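Side-chain contacts in intergenic-region protein (Escherichia coli CFT073, PDB 2WJ9), which probably inhibits host restriction enzymes, so helping incoming DNA to escape cleavage: residues B[94-99]-B[104-109]; B[131-136]-B[164-169]; B[146-149]-B[155-158]; B[62-67]-B[157-162]. One frame throughout, in Å; residues are numbered along the deposited sequence.

Contacts 2 and 3 join the same two helices, 132-151 and 154-168: contact 3 lies beside the turn between them and contact 2 at the open end, with centres about 18 Å apart. Contact 1, the beta hairpin, sits against contact 2: their centres are about 10 Å apart, and Pro107 and Pro109 pack on Glu133 while Leu98 packs on Tyr166. Contact 4 brings residues 62-67 onto helix 154-168 beside contact 3, about 7 Å between centres, where Ile67 touches both His147 and Met156. It also reaches contact 1, through Thr97 on His63. The Ile67 side chain is about 6 Å from a bound beta-mercaptoethanol, probably from the crystallisation liquor. Contacts 2, 3 and 4 all include residues that meet the second subunit.

Contact 1 (B[94-99]-B[104-109]); sequences NLYTLN and FMAPEP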
# COMPACT_ATOMS: atom_id res chain seq x y z
N ASN B 94 20.62 -6.47 -9.16
CA ASN B 94 20.22 -5.32 -9.98
C ASN B 94 19.18 -4.46 -9.25
O ASN B 94 18.56 -4.89 -8.28
CB ASN B 94 19.61 -5.79 -11.30
CG ASN B 94 20.53 -6.71 -12.09
OD1 ASN B 94 20.11 -7.76 -12.57
ND2 ASN B 94 21.79 -6.31 -12.23
N LEU B 95 19.00 -3.24 -9.76
CA LEU B 95 18.01 -2.31 -9.23
C LEU B 95 16.83 -2.20 -10.19
O LEU B 95 17.01 -2.20 -11.41
CB LEU B 95 18.64 -0.94 -8.97
CG LEU B 95 19.93 -0.92 -8.14
CD1 LEU B 95 20.42 0.51 -7.90
CD2 LEU B 95 19.76 -1.66 -6.80
N TYR B 96 15.62 -2.12 -9.63
CA TYR B 96 14.36 -2.12 -10.39
C TYR B 96 13.37 -1.05 -9.91
O TYR B 96 13.26 -0.78 -8.71
CB TYR B 96 13.68 -3.50 -10.31
CG TYR B 96 14.49 -4.62 -10.93
CD1 TYR B 96 14.39 -4.89 -12.29
CD2 TYR B 96 15.35 -5.39 -10.16
CE1 TYR B 96 15.14 -5.91 -12.86
CE2 TYR B 96 16.10 -6.42 -10.72
CZ TYR B 96 16.00 -6.67 -12.08
OH TYR B 96 16.75 -7.68 -12.65
N THR B 97 12.63 -0.48 -10.86
CA THR B 97 11.48 0.39 -10.58
C THR B 97 10.16 -0.32 -10.94
O THR B 97 10.15 -1.19 -11.82
CB THR B 97 11.56 1.75 -11.34
OG1 THR B 97 11.57 1.55 -12.76
CG2 THR B 97 12.82 2.51 -10.92
N LEU B 98 9.08 0.06 -10.26
CA LEU B 98 7.74 -0.49 -10.51
C LEU B 98 6.84 0.63 -11.06
O LEU B 98 7.04 1.80 -10.73
CB LEU B 98 7.14 -1.07 -9.20
CG LEU B 98 7.71 -2.40 -8.66
CD1 LEU B 98 7.36 -2.58 -7.19
CD2 LEU B 98 7.23 -3.61 -9.47
N ASN B 99 5.87 0.28 -11.89
CA ASN B 99 4.96 1.28 -12.51
C ASN B 99 3.84 1.81 -11.59
O ASN B 99 2.95 2.56 -12.05
CB ASN B 99 4.37 0.74 -13.82
CG ASN B 99 3.56 -0.54 -13.63
OD1 ASN B 99 3.74 -1.26 -12.65
ND2 ASN B 99 2.68 -0.84 -14.58
N PHE B 104 12.83 -1.66 -5.94
CA PHE B 104 13.47 -2.73 -5.18
C PHE B 104 14.80 -3.19 -5.80
O PHE B 104 15.24 -2.68 -6.83
CB PHE B 104 12.50 -3.91 -4.98
CG PHE B 104 12.16 -4.65 -6.25
CD1 PHE B 104 12.79 -5.84 -6.57
CD2 PHE B 104 11.18 -4.16 -7.12
CE1 PHE B 104 12.47 -6.54 -7.73
CE2 PHE B 104 10.86 -4.86 -8.28
CZ PHE B 104 11.50 -6.04 -8.59
N MET B 105 15.46 -4.14 -5.15
CA MET B 105 16.67 -4.73 -5.71
C MET B 105 16.58 -6.25 -5.62
O MET B 105 16.04 -6.78 -4.65
CB MET B 105 17.93 -4.23 -4.99
CG MET B 105 18.06 -4.64 -3.53
SD MET B 105 19.48 -3.91 -2.67
CE MET B 105 20.75 -4.07 -3.89
N ALA B 106 17.10 -6.93 -6.63
CA ALA B 106 17.06 -8.40 -6.68
C ALA B 106 18.04 -8.94 -7.71
O ALA B 106 18.50 -8.20 -8.58
CB ALA B 106 15.64 -8.87 -7.02
N PRO B 107 18.38 -10.23 -7.62
CA PRO B 107 18.92 -10.88 -8.82
C PRO B 107 17.91 -10.94 -9.97
O PRO B 107 16.70 -10.79 -9.77
CB PRO B 107 19.28 -12.29 -8.33
CG PRO B 107 19.34 -12.19 -6.83
CD PRO B 107 18.34 -11.14 -6.47
N GLU B 108 18.42 -11.17 -11.18
CA GLU B 108 17.62 -11.22 -12.41
C GLU B 108 16.52 -12.29 -12.34
O GLU B 108 16.72 -13.35 -11.75
CB GLU B 108 18.57 -11.55 -13.56
CG GLU B 108 18.03 -11.39 -14.95
CD GLU B 108 19.10 -11.69 -15.98
OE1 GLU B 108 19.55 -10.74 -16.66
OE2 GLU B 108 19.50 -12.87 -16.09
N PRO B 109 15.34 -12.02 -12.94
CA PRO B 109 14.32 -13.06 -13.08
C PRO B 109 14.65 -14.11 -14.15
O PRO B 109 15.63 -13.97 -14.88
CB PRO B 109 13.06 -12.28 -13.48
CG PRO B 109 13.58 -11.06 -14.15
CD PRO B 109 14.88 -10.72 -13.49
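Asn94 and Ala106 open the pairing of an antiparallel beta hairpin, strands 93-98 and 103-107, as a hydrogen-bonded pair. Asn94 N gives a nearly straight bond to Ala106 O (2.8 Å, 168°), and Asn94 O takes the return bond from Ala106 N. The same Asn94 O also receives a CA-H contact from Met105 CA, 3.2 Å away. Leu95 and Met105 form the non-hydrogen-bonded pair that follows. Their side chains run side by side in the same direction, with Leu95 CD2 3.6 Å from Met105 CB.

Tyr96 turns to the other face of the sheet and pairs with Phe104 through two backbone bonds. Its CB lies over one face of the Phe104 ring, a CH-pi contact 3.9 Å from the centroid. Phe104 CG sits between its own backbone N and carbonyl carbon (chi1 68°), which swings the ring across beneath this CB. The two rings are nearly parallel, planes at 20°, but displaced laterally until little of one lies over the other. Farther along the tyrosine, Ala106 O meets the ring at its edge, and OH packs against Glu108 CA and Pro109 CD. Strand 48-50 flanks the hairpin on the Tyr96 strand, while Phe104 also leans on Ile137 of helix 132-151. Leu98 ends the contact by crossing Phe104 at about a right angle, its CG 4.0 Å from Phe104 CE2 at the ring edge.

Contact 2 (B[131-136]-B[164-169]); sequences SPEAAG and RDYALQ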
# COMPACT_ATOMS: atom_id res chain seq x y z
N SER B 131 12.97 -18.74 -6.53
CA SER B 131 13.97 -18.17 -7.44
C SER B 131 14.79 -17.08 -6.74
O SER B 131 14.34 -16.49 -5.75
CB SER B 131 13.30 -17.57 -8.68
OG SER B 131 12.47 -16.46 -8.34
N PRO B 132 16.02 -16.84 -7.22
CA PRO B 132 16.76 -15.66 -6.75
C PRO B 132 15.97 -14.35 -6.80
O PRO B 132 16.02 -13.59 -5.82
CB PRO B 132 17.99 -15.64 -7.67
CG PRO B 132 18.23 -17.09 -7.97
CD PRO B 132 16.84 -17.66 -8.14
N GLU B 133 15.23 -14.08 -7.88
CA GLU B 133 14.37 -12.87 -7.96
C GLU B 133 13.41 -12.80 -6.78
O GLU B 133 13.30 -11.76 -6.12
CB GLU B 133 13.54 -12.74 -9.27
CG GLU B 133 12.97 -11.27 -9.47
CD GLU B 133 11.57 -11.12 -10.13
OE1 GLU B 133 10.89 -12.11 -10.43
OE2 GLU B 133 11.15 -9.94 -10.36
N ALA B 134 12.68 -13.88 -6.55
CA ALA B 134 11.67 -13.91 -5.48
C ALA B 134 12.28 -13.72 -4.08
O ALA B 134 11.72 -13.02 -3.24
CB ALA B 134 10.85 -15.19 -5.54
N ALA B 135 13.43 -14.35 -3.84
CA ALA B 135 14.20 -14.13 -2.61
C ALA B 135 14.52 -12.65 -2.36
O ALA B 135 14.35 -12.13 -1.25
CB ALA B 135 15.48 -14.95 -2.63
N GLY B 136 14.99 -11.96 -3.41
CA GLY B 136 15.27 -10.53 -3.33
C GLY B 136 14.04 -9.69 -2.99
O GLY B 136 14.11 -8.75 -2.18
N ARG B 164 4.65 -4.92 -1.90
CA ARG B 164 3.71 -5.96 -1.48
C ARG B 164 2.71 -6.28 -2.59
O ARG B 164 2.42 -7.44 -2.84
CB ARG B 164 2.99 -5.57 -0.17
CG ARG B 164 1.91 -6.53 0.34
CD ARG B 164 1.37 -6.00 1.68
NE ARG B 164 0.20 -6.70 2.23
CZ ARG B 164 -1.06 -6.26 2.21
NH1 ARG B 164 -1.39 -5.12 1.61
NH2 ARG B 164 -2.01 -6.99 2.78
N ASP B 165 2.18 -5.25 -3.26
CA ASP B 165 1.25 -5.49 -4.38
C ASP B 165 1.89 -6.27 -5.53
O ASP B 165 1.26 -7.16 -6.10
CB ASP B 165 0.69 -4.17 -4.93
CG ASP B 165 -0.48 -3.63 -4.13
OD1 ASP B 165 -0.88 -4.24 -3.11
OD2 ASP B 165 -1.03 -2.58 -4.56
N TYR B 166 3.13 -5.94 -5.87
CA TYR B 166 3.89 -6.69 -6.87
C TYR B 166 4.07 -8.16 -6.45
O TYR B 166 3.93 -9.08 -7.28
CB TYR B 166 5.25 -6.03 -7.12
CG TYR B 166 6.07 -6.66 -8.22
CD1 TYR B 166 5.64 -6.65 -9.54
CD2 TYR B 166 7.31 -7.24 -7.95
CE1 TYR B 166 6.39 -7.21 -10.55
CE2 TYR B 166 8.07 -7.80 -8.95
CZ TYR B 166 7.61 -7.79 -10.26
OH TYR B 166 8.36 -8.35 -11.27
N ALA B 167 4.35 -8.38 -5.16
CA ALA B 167 4.48 -9.74 -4.60
C ALA B 167 3.16 -10.50 -4.68
O ALA B 167 3.15 -11.70 -4.99
CB ALA B 167 4.96 -9.68 -3.15
N LEU B 168 2.05 -9.80 -4.43
CA LEU B 168 0.73 -10.43 -4.48
C LEU B 168 0.35 -10.88 -5.88
O LEU B 168 -0.48 -11.77 -6.03
CB LEU B 168 -0.34 -9.50 -3.89
CG LEU B 168 -0.29 -9.34 -2.36
CD1 LEU B 168 -1.19 -8.19 -1.87
CD2 LEU B 168 -0.67 -10.64 -1.67
N GLN B 169 0.95 -10.28 -6.91
CA GLN B 169 0.70 -10.66 -8.31
C GLN B 169 1.73 -11.64 -8.87
O GLN B 169 1.59 -12.12 -9.99
CB GLN B 169 0.67 -9.41 -9.20
CG GLN B 169 -0.48 -8.44 -8.90
CD GLN B 169 -0.58 -7.28 -9.89
OE1 GLN B 169 0.20 -7.18 -10.84
NE2 GLN B 169 -1.56 -6.41 -9.67
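Glu133, in the first turn of helix 132-151, reaches across to Tyr166 near the end of helix 154-168, joining the open end of an alpha-helical hairpin. At the root of the side chain, Glu133 CB packs against the beta hairpin at Pro107 O. CG stands anti to the backbone N (chi1 -164°), and a bend at the next torsion carries the carboxylate toward the second helix. At the tip the two oxygens part company. OE1 is hydrogen-bonded to His170 NE2, the stronger partner, and lies near Pro109 CB; OE2 faces the tyrosine. There Glu133 OE2 comes 3.3 Å from Tyr166 OH, at most a weak hydrogen bond.

Tyr166 comes from the opposite direction and presents its ring edge, with Tyr166 CE2 4.0 Å from Glu133 OE2. The carboxylate is turned steeply against the ring, 72° between planes. On the other helix, Arg164 and Asp165 take no part in this meeting and instead pair with the oppositely charged Asp165 and Arg164 of the second subunit. Two positions before Glu133, Ser131 is the N-cap of helix 132-151: its OG is hydrogen-bonded to Glu172 OE2 and, as the capping bond, Ser131 OG accepts from Ala134 N at 3.1 Å.

Contact 3 (B[146-149]-B[155-158]); sequences HHAC and AMTV
His147 and Met156 supply the sulfur-aromatic part of this contact. Met156 SD lies at the edge of the imidazole, in its plane, 4.9 Å from the ring centroid and 3.9 Å from His147 CD2. The same sulfur is equally near His147 CB, so it tucks alongside the root of the ring as well as its rim. The two side chains cross at about a right angle. Met156 leaves with CG anti to its backbone N (chi1 -173°) and then bends at both following torsions, which leaves SD beside His147 while the CE methyl turns to the Phe64 ring.

The apolar packing centres on Ala148, whose CB is 3.8 Å from Met156 CG. That CG also presses on the backbone, 3.4 Å from Ala148 N. Here helices 132-151 and 154-168 meet next to the short turn of their helical hairpin, and the small alanine lets them come close: Ala148 CA and Met156 CA are 5.1 Å apart.

The polar ends find partners outside the two segments. His147 NE2 is hydrogen-bonded to Pro68 O, which helps hold the ring's rotation. Thr157 OG1 packs 3.8 Å from Ala148 CB, but its main polar partner is Ala36 O of the second subunit. Cys149, one residue on from Ala148, forms a disulfide with Cys37 of that subunit.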
# COMPACT_ATOMS: atom_id res chain seq x y z
N HIS B 146 10.21 -3.39 8.45
CA HIS B 146 10.97 -3.13 9.66
C HIS B 146 11.34 -1.64 9.77
O HIS B 146 11.14 -1.02 10.81
CB HIS B 146 12.23 -4.01 9.68
CG HIS B 146 13.01 -3.95 10.95
ND1 HIS B 146 13.94 -2.96 11.22
CD2 HIS B 146 13.03 -4.78 12.02
CE1 HIS B 146 14.47 -3.17 12.41
NE2 HIS B 146 13.94 -4.27 12.91
N HIS B 147 11.82 -1.06 8.67
CA HIS B 147 12.32 0.30 8.72
C HIS B 147 11.18 1.33 8.84
O HIS B 147 11.34 2.38 9.48
CB HIS B 147 13.19 0.59 7.49
CG HIS B 147 14.17 1.70 7.69
ND1 HIS B 147 15.13 1.69 8.68
CD2 HIS B 147 14.35 2.86 7.02
CE1 HIS B 147 15.85 2.79 8.61
NE2 HIS B 147 15.40 3.52 7.61
N ALA B 148 10.02 1.01 8.26
CA ALA B 148 8.81 1.83 8.45
C ALA B 148 8.41 1.88 9.93
O ALA B 148 8.06 2.94 10.46
CB ALA B 148 7.66 1.29 7.60
N CYS B 149 8.49 0.74 10.61
CA CYS B 149 8.12 0.69 12.03
C CYS B 149 9.13 1.41 12.93
O CYS B 149 8.75 1.99 13.94
CB CYS B 149 7.93 -0.75 12.50
SG CYS B 149 6.58 -1.61 11.68
N ALA B 155 6.56 7.54 4.01
CA ALA B 155 7.18 7.26 2.71
C ALA B 155 7.75 5.83 2.65
O ALA B 155 7.70 5.20 1.60
CB ALA B 155 8.27 8.29 2.39
N MET B 156 8.27 5.32 3.76
CA MET B 156 8.79 3.94 3.81
C MET B 156 7.63 2.94 3.76
O MET B 156 7.70 1.92 3.04
CB MET B 156 9.66 3.72 5.06
CG MET B 156 10.38 2.36 5.11
SD MET B 156 11.89 2.15 4.13
CE MET B 156 11.25 1.84 2.48
N THR B 157 6.57 3.24 4.51
CA THR B 157 5.31 2.48 4.48
C THR B 157 4.75 2.34 3.05
O THR B 157 4.33 1.26 2.62
CB THR B 157 4.21 3.12 5.38
OG1 THR B 157 4.78 3.63 6.60
CG2 THR B 157 3.10 2.11 5.73
N VAL B 158 4.75 3.44 2.30
CA VAL B 158 4.27 3.39 0.93
C VAL B 158 5.12 2.47 0.03
O VAL B 158 4.56 1.70 -0.75
CB VAL B 158 4.13 4.80 0.34
CG1 VAL B 158 3.91 4.74 -1.18
CG2 VAL B 158 3.01 5.56 1.05

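Contact 4 (B[62-67]-B[157-162]); sequences QHFGLI and TVHYYR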
# COMPACT_ATOMS: atom_id res chain seq x y z
N GLN B 62 17.04 9.23 -5.20
CA GLN B 62 15.93 9.58 -6.08
C GLN B 62 14.59 9.01 -5.60
O GLN B 62 13.57 9.71 -5.60
CB GLN B 62 16.22 9.15 -7.53
CG GLN B 62 15.09 9.38 -8.53
CD GLN B 62 15.54 9.20 -9.98
OE1 GLN B 62 16.67 9.53 -10.34
NE2 GLN B 62 14.65 8.68 -10.82
N HIS B 63 14.61 7.74 -5.17
CA HIS B 63 13.38 7.02 -4.78
C HIS B 63 13.13 6.93 -3.26
O HIS B 63 12.00 6.70 -2.84
CB HIS B 63 13.35 5.62 -5.39
CG HIS B 63 13.30 5.61 -6.89
ND1 HIS B 63 12.12 5.72 -7.60
CD2 HIS B 63 14.28 5.53 -7.82
CE1 HIS B 63 12.38 5.70 -8.89
NE2 HIS B 63 13.68 5.59 -9.06
N PHE B 64 14.18 7.13 -2.46
CA PHE B 64 14.10 6.89 -1.01
C PHE B 64 14.63 8.07 -0.16
O PHE B 64 14.64 7.99 1.07
CB PHE B 64 14.86 5.60 -0.62
CG PHE B 64 14.30 4.34 -1.25
CD1 PHE B 64 13.43 3.52 -0.54
CD2 PHE B 64 14.66 3.97 -2.54
CE1 PHE B 64 12.92 2.35 -1.11
CE2 PHE B 64 14.15 2.81 -3.13
CZ PHE B 64 13.28 2.00 -2.42
N GLY B 65 15.03 9.18 -0.80
CA GLY B 65 15.74 10.27 -0.11
C GLY B 65 14.99 11.04 0.98
O GLY B 65 15.60 11.83 1.70
N LEU B 66 13.68 10.83 1.09
CA LEU B 66 12.88 11.46 2.15
C LEU B 66 12.88 10.64 3.45
O LEU B 66 12.40 11.12 4.48
CB LEU B 66 11.43 11.67 1.68
CG LEU B 66 11.21 12.64 0.51
CD1 LEU B 66 9.74 12.60 0.09
CD2 LEU B 66 11.64 14.04 0.86
N ILE B 67 13.43 9.43 3.40
CA ILE B 67 13.35 8.48 4.50
C ILE B 67 14.63 8.50 5.33
O ILE B 67 15.72 8.42 4.77
CB ILE B 67 13.10 7.04 3.97
CG1 ILE B 67 11.77 6.97 3.19
CG2 ILE B 67 13.13 6.01 5.12
CD1 ILE B 67 11.64 5.75 2.26
N THR B 157 6.57 3.24 4.51
CA THR B 157 5.31 2.48 4.48
C THR B 157 4.75 2.34 3.05
O THR B 157 4.33 1.26 2.62
CB THR B 157 4.21 3.12 5.38
OG1 THR B 157 4.78 3.63 6.60
CG2 THR B 157 3.10 2.11 5.73
N VAL B 158 4.75 3.44 2.30
CA VAL B 158 4.27 3.39 0.93
C VAL B 158 5.12 2.47 0.03
O VAL B 158 4.56 1.70 -0.75
CB VAL B 158 4.13 4.80 0.34
CG1 VAL B 158 3.91 4.74 -1.18
CG2 VAL B 158 3.01 5.56 1.05
N HIS B 159 6.44 2.53 0.15
CA HIS B 159 7.33 1.57 -0.53
C HIS B 159 6.96 0.11 -0.18
O HIS B 159 6.93 -0.76 -1.06
CB HIS B 159 8.81 1.85 -0.24
CG HIS B 159 9.45 2.79 -1.21
ND1 HIS B 159 9.54 2.52 -2.56
CD2 HIS B 159 10.03 4.01 -1.03
CE1 HIS B 159 10.13 3.53 -3.18
NE2 HIS B 159 10.44 4.44 -2.27
N TYR B 160 6.67 -0.16 1.09
CA TYR B 160 6.23 -1.49 1.50
C TYR B 160 4.94 -1.93 0.81
O TYR B 160 4.88 -3.02 0.24
CB TYR B 160 6.06 -1.57 3.02
CG TYR B 160 5.56 -2.93 3.49
CD1 TYR B 160 6.38 -4.05 3.39
CD2 TYR B 160 4.27 -3.10 3.99
CE1 TYR B 160 5.94 -5.30 3.79
CE2 TYR B 160 3.82 -4.37 4.41
CZ TYR B 160 4.66 -5.47 4.30
OH TYR B 160 4.24 -6.73 4.71
N TYR B 161 3.91 -1.08 0.85
CA TYR B 161 2.62 -1.42 0.21
C TYR B 161 2.78 -1.62 -1.31
O TYR B 161 2.18 -2.51 -1.91
CB TYR B 161 1.54 -0.36 0.53
CG TYR B 161 0.89 -0.50 1.90
CD1 TYR B 161 1.04 0.48 2.86
CD2 TYR B 161 0.09 -1.60 2.21
CE1 TYR B 161 0.45 0.36 4.12
CE2 TYR B 161 -0.51 -1.72 3.47
CZ TYR B 161 -0.32 -0.74 4.42
OH TYR B 161 -0.90 -0.84 5.67
N ARG B 162 3.62 -0.80 -1.94
CA ARG B 162 3.79 -0.87 -3.40
C ARG B 162 4.49 -2.16 -3.85
O ARG B 162 4.07 -2.82 -4.80
CB ARG B 162 4.50 0.38 -3.92
CG ARG B 162 3.56 1.58 -3.93
CD ARG B 162 4.25 2.89 -4.24
NE ARG B 162 3.28 3.96 -4.43
CZ ARG B 162 3.57 5.24 -4.57
NH1 ARG B 162 4.84 5.66 -4.53
NH2 ARG B 162 2.59 6.12 -4.74
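His159 meets the 62-67 segment with both its edge and one face. At the edge, His159 NE2 donates to the backbone oxygen of His63: NE2 to O is 2.8 Å, nearly straight at 170°. The oxygen lies in the imidazole plane, although the donor sits well above the carbonyl plane rather than on a lone pair. Over the face lies Phe64 in an offset stack, centroids 3.9 Å apart and planes at 15°. Phe64 CE1 stands over the centre of the imidazole, 3.3 Å from His159 CD2. Ile67 CD1 adds an apolar touch at the ring edge, 4.1 Å from the same CD2 of His159.

Behind these groups, the type I turn from Phe64 to Ile67, closed by Ile67 N to Phe64 O, brings the phenyl and the isoleucine to one histidine. Residues of helix 59-64 and the turn after it are thereby fastened to helix 154-168, far along the chain. Farther out, Trp60 meets the Phe64 ring at about 45°, Met156 packs on it, and Ser34 OG bonds His63 ND1.

Since a carbonyl oxygen can only accept, NE2 of His159 is most probably a protonated nitrogen, and this bond together with the stack restrains the imidazole's rotation.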